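Long-range contact in 3',5'-cyclic-nucleotide phosphodiesterase 1 (Saccharomyces cerevisiae, PDB 4OJV), which belongs to the class-II cyclic-nucleotide phosphodiesterases, metal-dependent enzymes of the metallo-hydrolase/oxidoreductase clan, and carries two zinc ions: residues A[297-308]-A[343-353]. Sequence-based numbering, arbitrary orientation.
Sequences PIYLINELSNLN and ELRFLAEERNL
I301 fills the middle of the contact, its side chain laid between L344, L347 and A348 of the helix in 343-353. With CG1 anti to its own carbonyl carbon (chi1 -70°), CG1 lies 3.7 Å from L347 CB, and CD1 rests against the backbone at L344 O, 3.9 Å from A348 CB. The second branch, CG2, turns instead to the aliphatic start of R351. At the N-terminal end of 297-308, L344 CD2 sits against P297 and L300, 3.8 Å from P297 CB, while L347 CD1 rests on the P297–I298 backbone. E343 slants across the P297 ring, OE1 3.4 Å from P297 CG, this oxygen being hydrogen-bonded to the backbone N of L284. At the other end, L353 sets CD1 against I301 and L304, and its CD2 3.7 Å from N308 ND2. The outer edge is polar. R351, its chain bent at chi2 (-79°), reaches across to the flank of 297-308 and presents NH1 and NH2 together to a single atom, N302 OD1, each at 2.7 Å. Amide and guanidinium are nearly coplanar, 9° apart, although neither N-H points straight at the oxygen. S305 OG adds a weak bond from R351 NH1 at 3.3 Å, and donates to I301 O from above the carbonyl plane, which ties it to its own helix. I298 CD1 approaches NH2 obliquely. N352, with positive phi, closes the second helix in a Schellman motif, and the turn brings L353 back against 297-308. L304 and L344 also touch strand 321-325, which lies between the two helices in sequence and runs parallel to its neighbours 273-279 and 357-360; the pair thus forms part of the helical layer on a mixed sheet, as in the layered αββα metallo-hydrolase/oxidoreductase fold.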
ATOM      1  N   PRO A 297      -3.446   7.082  25.035  1.00 14.26           N
ATOM      2  CA  PRO A 297      -2.920   8.312  25.626  1.00 14.05           C
ATOM      3  C   PRO A 297      -2.353   8.185  27.039  1.00 14.68           C
ATOM      4  O   PRO A 297      -1.370   8.854  27.352  1.00 15.43           O
ATOM      5  CB  PRO A 297      -4.122   9.265  25.577  1.00 14.62           C
ATOM      6  CG  PRO A 297      -4.865   8.806  24.367  1.00 14.87           C
ATOM      7  CD  PRO A 297      -4.789   7.307  24.470  1.00 14.97           C
ATOM      8  N   ILE A 298      -2.931   7.317  27.865  1.00 14.05           N
ATOM      9  CA  ILE A 298      -2.415   7.134  29.218  1.00 16.21           C
ATOM     10  C   ILE A 298      -1.022   6.501  29.187  1.00 15.55           C
ATOM     11  O   ILE A 298      -0.135   6.919  29.922  1.00 15.75           O
ATOM     12  CB  ILE A 298      -3.399   6.354  30.133  1.00 18.38           C
ATOM     13  CG1 ILE A 298      -2.869   6.269  31.571  1.00 20.49           C
ATOM     14  CG2 ILE A 298      -3.714   4.971  29.573  1.00 19.45           C
ATOM     15  CD1 ILE A 298      -2.645   7.617  32.226  1.00 23.27           C
ATOM     16  N   TYR A 299      -0.814   5.525  28.306  1.00 15.20           N
ATOM     17  CA  TYR A 299       0.486   4.876  28.218  1.00 15.42           C
ATOM     18  C   TYR A 299       1.554   5.799  27.626  1.00 13.72           C
ATOM     19  O   TYR A 299       2.695   5.829  28.105  1.00 15.03           O
ATOM     20  CB  TYR A 299       0.397   3.554  27.458  1.00 17.39           C
ATOM     21  CG  TYR A 299      -0.496   2.551  28.156  1.00 21.58           C
ATOM     22  CD1 TYR A 299      -0.082   1.919  29.331  1.00 25.36           C
ATOM     23  CD2 TYR A 299      -1.758   2.246  27.653  1.00 24.88           C
ATOM     24  CE1 TYR A 299      -0.903   1.004  29.978  1.00 27.65           C
ATOM     25  CE2 TYR A 299      -2.588   1.334  28.290  1.00 26.97           C
ATOM     26  CZ  TYR A 299      -2.156   0.719  29.448  1.00 29.22           C
ATOM     27  OH  TYR A 299      -2.979  -0.186  30.076  1.00 34.89           O
ATOM     28  N   LEU A 300       1.188   6.578  26.610  1.00 12.98           N
ATOM     29  CA  LEU A 300       2.140   7.522  26.045  1.00 13.35           C
ATOM     30  C   LEU A 300       2.503   8.602  27.084  1.00 13.16           C
ATOM     31  O   LEU A 300       3.674   8.925  27.268  1.00 13.94           O
ATOM     32  CB  LEU A 300       1.620   8.153  24.751  1.00 12.80           C
ATOM     33  CG  LEU A 300       2.532   9.236  24.142  1.00 12.75           C
ATOM     34  CD1 LEU A 300       3.964   8.755  23.923  1.00 14.03           C
ATOM     35  CD2 LEU A 300       1.970   9.763  22.833  1.00 13.37           C
ATOM     36  N   ILE A 301       1.499   9.160  27.753  1.00 13.47           N
ATOM     37  CA  ILE A 301       1.773  10.158  28.788  1.00 14.94           C
ATOM     38  C   ILE A 301       2.624   9.566  29.921  1.00 14.77           C
ATOM     39  O   ILE A 301       3.521  10.237  30.433  1.00 15.56           O
ATOM     40  CB  ILE A 301       0.478  10.840  29.298  1.00 15.76           C
ATOM     41  CG1 ILE A 301      -0.127  11.749  28.213  1.00 17.50           C
ATOM     42  CG2 ILE A 301       0.721  11.634  30.585  1.00 19.51           C
ATOM     43  CD1 ILE A 301       0.696  12.974  27.849  1.00 20.88           C
ATOM     44  N   ASN A 302       2.395   8.302  30.276  1.00 14.41           N
ATOM     45  CA  ASN A 302       3.232   7.662  31.299  1.00 15.64           C
ATOM     46  C   ASN A 302       4.695   7.590  30.872  1.00 14.78           C
ATOM     47  O   ASN A 302       5.598   7.818  31.684  1.00 15.98           O
ATOM     48  CB  ASN A 302       2.730   6.260  31.649  1.00 18.77           C
ATOM     49  CG  ASN A 302       1.482   6.278  32.511  1.00 21.83           C
ATOM     50  OD1 ASN A 302       1.064   7.321  33.006  1.00 22.21           O
ATOM     51  ND2 ASN A 302       0.880   5.109  32.692  1.00 26.23           N
ATOM     52  N   GLU A 303       4.934   7.277  29.599  1.00 14.77           N
ATOM     53  CA  GLU A 303       6.291   7.252  29.068  1.00 14.85           C
ATOM     54  C   GLU A 303       6.939   8.632  29.090  1.00 14.68           C
ATOM     55  O   GLU A 303       8.088   8.776  29.522  1.00 15.20           O
ATOM     56  CB  GLU A 303       6.333   6.639  27.659  1.00 15.19           C
ATOM     57  CG  GLU A 303       5.966   5.155  27.613  1.00 16.52           C
ATOM     58  CD  GLU A 303       6.802   4.293  28.552  1.00 17.01           C
ATOM     59  OE1 GLU A 303       8.012   4.565  28.714  1.00 17.84           O
ATOM     60  OE2 GLU A 303       6.251   3.334  29.136  1.00 18.86           O
ATOM     61  N   LEU A 304       6.201   9.645  28.650  1.00 14.47           N
ATOM     62  CA  LEU A 304       6.702  11.019  28.686  1.00 15.40           C
ATOM     63  C   LEU A 304       6.941  11.496  30.119  1.00 16.07           C
ATOM     64  O   LEU A 304       7.903  12.219  30.378  1.00 16.16           O
ATOM     65  CB  LEU A 304       5.768  11.953  27.923  1.00 15.27           C
ATOM     66  CG  LEU A 304       5.644  11.685  26.420  1.00 15.78           C
ATOM     67  CD1 LEU A 304       4.521  12.526  25.843  1.00 17.31           C
ATOM     68  CD2 LEU A 304       6.957  11.967  25.705  1.00 18.30           C
ATOM     69  N   SER A 305       6.097  11.049  31.049  1.00 15.36           N
ATOM     70  CA  SER A 305       6.289  11.347  32.473  1.00 16.82           C
ATOM     71  C   SER A 305       7.604  10.741  32.978  1.00 16.43           C
ATOM     72  O   SER A 305       8.330  11.374  33.754  1.00 17.85           O
ATOM     73  CB  SER A 305       5.109  10.808  33.275  1.00 17.52           C
ATOM     74  OG  SER A 305       3.952  11.595  33.065  1.00 24.60           O
ATOM     75  N   ASN A 306       7.921   9.521  32.534  1.00 15.85           N
ATOM     76  CA  ASN A 306       9.190   8.886  32.881  1.00 16.07           C
ATOM     77  C   ASN A 306      10.385   9.683  32.354  1.00 15.32           C
ATOM     78  O   ASN A 306      11.354   9.917  33.088  1.00 16.41           O
ATOM     79  CB  ASN A 306       9.243   7.432  32.402  1.00 17.79           C
ATOM     80  CG  ASN A 306       8.252   6.537  33.125  1.00 23.83           C
ATOM     81  OD1 ASN A 306       7.697   6.898  34.168  1.00 26.24           O
ATOM     82  ND2 ASN A 306       8.024   5.352  32.567  1.00 26.28           N
ATOM     83  N   LEU A 307      10.314  10.124  31.099  1.00 14.84           N
ATOM     84  CA  LEU A 307      11.351  10.984  30.547  1.00 14.26           C
ATOM     85  C   LEU A 307      11.478  12.280  31.356  1.00 13.90           C
ATOM     86  O   LEU A 307      12.589  12.733  31.648  1.00 14.77           O
ATOM     87  CB  LEU A 307      11.066  11.294  29.072  1.00 15.49           C
ATOM     88  CG  LEU A 307      12.075  12.234  28.394  1.00 15.19           C
ATOM     89  CD1 LEU A 307      13.491  11.672  28.411  1.00 15.58           C
ATOM     90  CD2 LEU A 307      11.637  12.548  26.972  1.00 16.86           C
ATOM     91  N   ASN A 308      10.338  12.861  31.708  1.00 14.28           N
ATOM     92  CA  ASN A 308      10.302  14.067  32.528  1.00 14.70           C
ATOM     93  C   ASN A 308      11.019  13.881  33.867  1.00 14.97           C
ATOM     94  O   ASN A 308      11.825  14.727  34.268  1.00 14.95           O
ATOM     95  CB  ASN A 308       8.860  14.496  32.755  1.00 15.74           C
ATOM     96  CG  ASN A 308       8.757  15.812  33.485  1.00 17.47           C
ATOM     97  OD1 ASN A 308       9.394  16.790  33.101  1.00 17.44           O
ATOM     98  ND2 ASN A 308       7.935  15.851  34.527  1.00 20.48           N
ATOM     99  N   GLU A 343      -7.112  14.166  24.483  1.00 13.93           N
ATOM    100  CA  GLU A 343      -6.801  13.304  25.617  1.00 14.01           C
ATOM    101  C   GLU A 343      -5.358  13.460  26.071  1.00 14.65           C
ATOM    102  O   GLU A 343      -5.079  13.548  27.274  1.00 16.15           O
ATOM    103  CB  GLU A 343      -7.147  11.843  25.305  1.00 14.13           C
ATOM    104  CG  GLU A 343      -8.651  11.630  25.187  1.00 15.48           C
ATOM    105  CD  GLU A 343      -9.057  10.232  24.760  1.00 14.41           C
ATOM    106  OE1 GLU A 343      -8.220   9.459  24.244  1.00 14.57           O
ATOM    107  OE2 GLU A 343     -10.243   9.891  24.942  1.00 15.91           O
ATOM    108  N   LEU A 344      -4.436  13.521  25.113  1.00 13.96           N
ATOM    109  CA  LEU A 344      -3.027  13.721  25.446  1.00 14.18           C
ATOM    110  C   LEU A 344      -2.784  15.076  26.111  1.00 13.55           C
ATOM    111  O   LEU A 344      -2.060  15.159  27.110  1.00 15.38           O
ATOM    112  CB  LEU A 344      -2.148  13.584  24.204  1.00 13.41           C
ATOM    113  CG  LEU A 344      -1.956  12.166  23.663  1.00 13.26           C
ATOM    114  CD1 LEU A 344      -1.315  12.218  22.285  1.00 14.12           C
ATOM    115  CD2 LEU A 344      -1.121  11.314  24.596  1.00 13.63           C
ATOM    116  N   ARG A 345      -3.384  16.126  25.564  1.00 14.44           N
ATOM    117  CA  ARG A 345      -3.216  17.468  26.131  1.00 14.62           C
ATOM    118  C   ARG A 345      -3.802  17.555  27.541  1.00 16.07           C
ATOM    119  O   ARG A 345      -3.201  18.168  28.436  1.00 18.36           O
ATOM    120  CB  ARG A 345      -3.820  18.524  25.214  1.00 15.50           C
ATOM    121  CG  ARG A 345      -2.985  18.767  23.970  1.00 14.88           C
ATOM    122  CD  ARG A 345      -3.663  19.750  23.038  1.00 15.25           C
ATOM    123  NE  ARG A 345      -2.808  20.067  21.896  1.00 14.34           N
ATOM    124  CZ  ARG A 345      -3.230  20.639  20.773  1.00 14.63           C
ATOM    125  NH1 ARG A 345      -4.510  20.950  20.613  1.00 16.84           N
ATOM    126  NH2 ARG A 345      -2.372  20.890  19.794  1.00 15.64           N
ATOM    127  N   PHE A 346      -4.956  16.918  27.736  1.00 15.99           N
ATOM    128  CA  PHE A 346      -5.591  16.890  29.054  1.00 17.03           C
ATOM    129  C   PHE A 346      -4.709  16.162  30.066  1.00 17.36           C
ATOM    130  O   PHE A 346      -4.473  16.661  31.173  1.00 18.54           O
ATOM    131  CB  PHE A 346      -6.975  16.236  28.981  1.00 19.04           C
ATOM    132  CG  PHE A 346      -7.666  16.134  30.316  1.00 20.84           C
ATOM    133  CD1 PHE A 346      -7.447  15.038  31.147  1.00 22.80           C
ATOM    134  CD2 PHE A 346      -8.532  17.137  30.743  1.00 23.95           C
ATOM    135  CE1 PHE A 346      -8.075  14.943  32.381  1.00 26.14           C
ATOM    136  CE2 PHE A 346      -9.167  17.044  31.976  1.00 25.18           C
ATOM    137  CZ  PHE A 346      -8.934  15.948  32.793  1.00 26.70           C
ATOM    138  N   LEU A 347      -4.210  14.988  29.689  1.00 16.84           N
ATOM    139  CA  LEU A 347      -3.395  14.180  30.586  1.00 17.37           C
ATOM    140  C   LEU A 347      -2.046  14.832  30.877  1.00 19.08           C
ATOM    141  O   LEU A 347      -1.543  14.742  31.998  1.00 20.80           O
ATOM    142  CB  LEU A 347      -3.220  12.754  30.054  1.00 18.07           C
ATOM    143  CG  LEU A 347      -4.458  11.849  30.082  1.00 18.41           C
ATOM    144  CD1 LEU A 347      -4.232  10.613  29.220  1.00 19.17           C
ATOM    145  CD2 LEU A 347      -4.844  11.455  31.506  1.00 21.55           C
ATOM    146  N   ALA A 348      -1.478  15.512  29.883  1.00 17.69           N
ATOM    147  CA  ALA A 348      -0.230  16.240  30.086  1.00 18.72           C
ATOM    148  C   ALA A 348      -0.418  17.365  31.111  1.00 19.78           C
ATOM    149  O   ALA A 348       0.432  17.552  31.988  1.00 22.92           O
ATOM    150  CB  ALA A 348       0.313  16.782  28.770  1.00 19.66           C
ATOM    151  N   GLU A 349      -1.528  18.095  30.996  1.00 19.44           N
ATOM    152  CA  GLU A 349      -1.867  19.171  31.938  1.00 21.44           C
ATOM    153  C   GLU A 349      -2.091  18.622  33.345  1.00 24.91           C
ATOM    154  O   GLU A 349      -1.626  19.211  34.319  1.00 25.82           O
ATOM    155  CB  GLU A 349      -3.103  19.942  31.459  1.00 24.22           C
ATOM    156  CG  GLU A 349      -3.450  21.178  32.287  1.00 29.82           C
ATOM    157  CD  GLU A 349      -2.699  22.415  31.835  1.00 33.93           C
ATOM    158  OE1 GLU A 349      -3.005  22.932  30.739  1.00 42.02           O
ATOM    159  OE2 GLU A 349      -1.815  22.881  32.584  1.00 43.94           O
ATOM    160  N   GLU A 350      -2.799  17.498  33.438  1.00 22.59           N
ATOM    161  CA  GLU A 350      -3.085  16.833  34.714  1.00 24.78           C
ATOM    162  C   GLU A 350      -1.799  16.348  35.390  1.00 25.61           C
ATOM    163  O   GLU A 350      -1.672  16.412  36.619  1.00 30.16           O
ATOM    164  CB  GLU A 350      -4.055  15.667  34.478  1.00 28.29           C
ATOM    165  CG  GLU A 350      -4.441  14.868  35.712  1.00 32.04           C
ATOM    166  CD  GLU A 350      -5.512  13.840  35.405  1.00 36.03           C
ATOM    167  OE1 GLU A 350      -6.705  14.214  35.373  1.00 39.57           O
ATOM    168  OE2 GLU A 350      -5.161  12.662  35.191  1.00 40.19           O
ATOM    169  N   ARG A 351      -0.848  15.891  34.578  1.00 26.13           N
ATOM    170  CA  ARG A 351       0.450  15.398  35.052  1.00 27.46           C
ATOM    171  C   ARG A 351       1.509  16.497  35.183  1.00 26.21           C
ATOM    172  O   ARG A 351       2.669  16.202  35.486  1.00 32.31           O
ATOM    173  CB  ARG A 351       0.981  14.295  34.128  1.00 29.57           C
ATOM    174  CG  ARG A 351       0.195  12.994  34.149  1.00 31.09           C
ATOM    175  CD  ARG A 351       0.541  12.142  35.359  1.00 33.36           C
ATOM    176  NE  ARG A 351      -0.193  10.881  35.347  1.00 36.37           N
ATOM    177  CZ  ARG A 351       0.234   9.767  34.758  1.00 34.93           C
ATOM    178  NH1 ARG A 351       1.404   9.743  34.127  1.00 33.61           N
ATOM    179  NH2 ARG A 351      -0.510   8.671  34.803  1.00 35.73           N
ATOM    180  N   ASN A 352       1.109  17.747  34.942  1.00 23.57           N
ATOM    181  CA  ASN A 352       2.012  18.908  35.013  1.00 26.95           C
ATOM    182  C   ASN A 352       3.338  18.704  34.267  1.00 25.81           C
ATOM    183  O   ASN A 352       4.413  18.799  34.848  1.00 26.34           O
ATOM    184  CB  ASN A 352       2.262  19.343  36.474  1.00 30.39           C
ATOM    185  CG  ASN A 352       1.016  19.886  37.154  1.00 32.38           C
ATOM    186  OD1 ASN A 352       0.033  19.168  37.347  1.00 41.00           O
ATOM    187  ND2 ASN A 352       1.061  21.157  37.546  1.00 30.27           N
ATOM    188  N   LEU A 353       3.250  18.418  32.972  1.00 22.16           N
ATOM    189  CA  LEU A 353       4.447  18.201  32.151  1.00 19.28           C
ATOM    190  C   LEU A 353       4.997  19.496  31.536  1.00 18.46           C
ATOM    191  O   LEU A 353       5.933  19.472  30.732  1.00 17.95           O
ATOM    192  CB  LEU A 353       4.185  17.144  31.061  1.00 18.86           C
ATOM    193  CG  LEU A 353       3.853  15.734  31.554  1.00 20.94           C
ATOM    194  CD1 LEU A 353       3.541  14.829  30.375  1.00 22.08           C
ATOM    195  CD2 LEU A 353       4.984  15.138  32.386  1.00 23.39           C
TER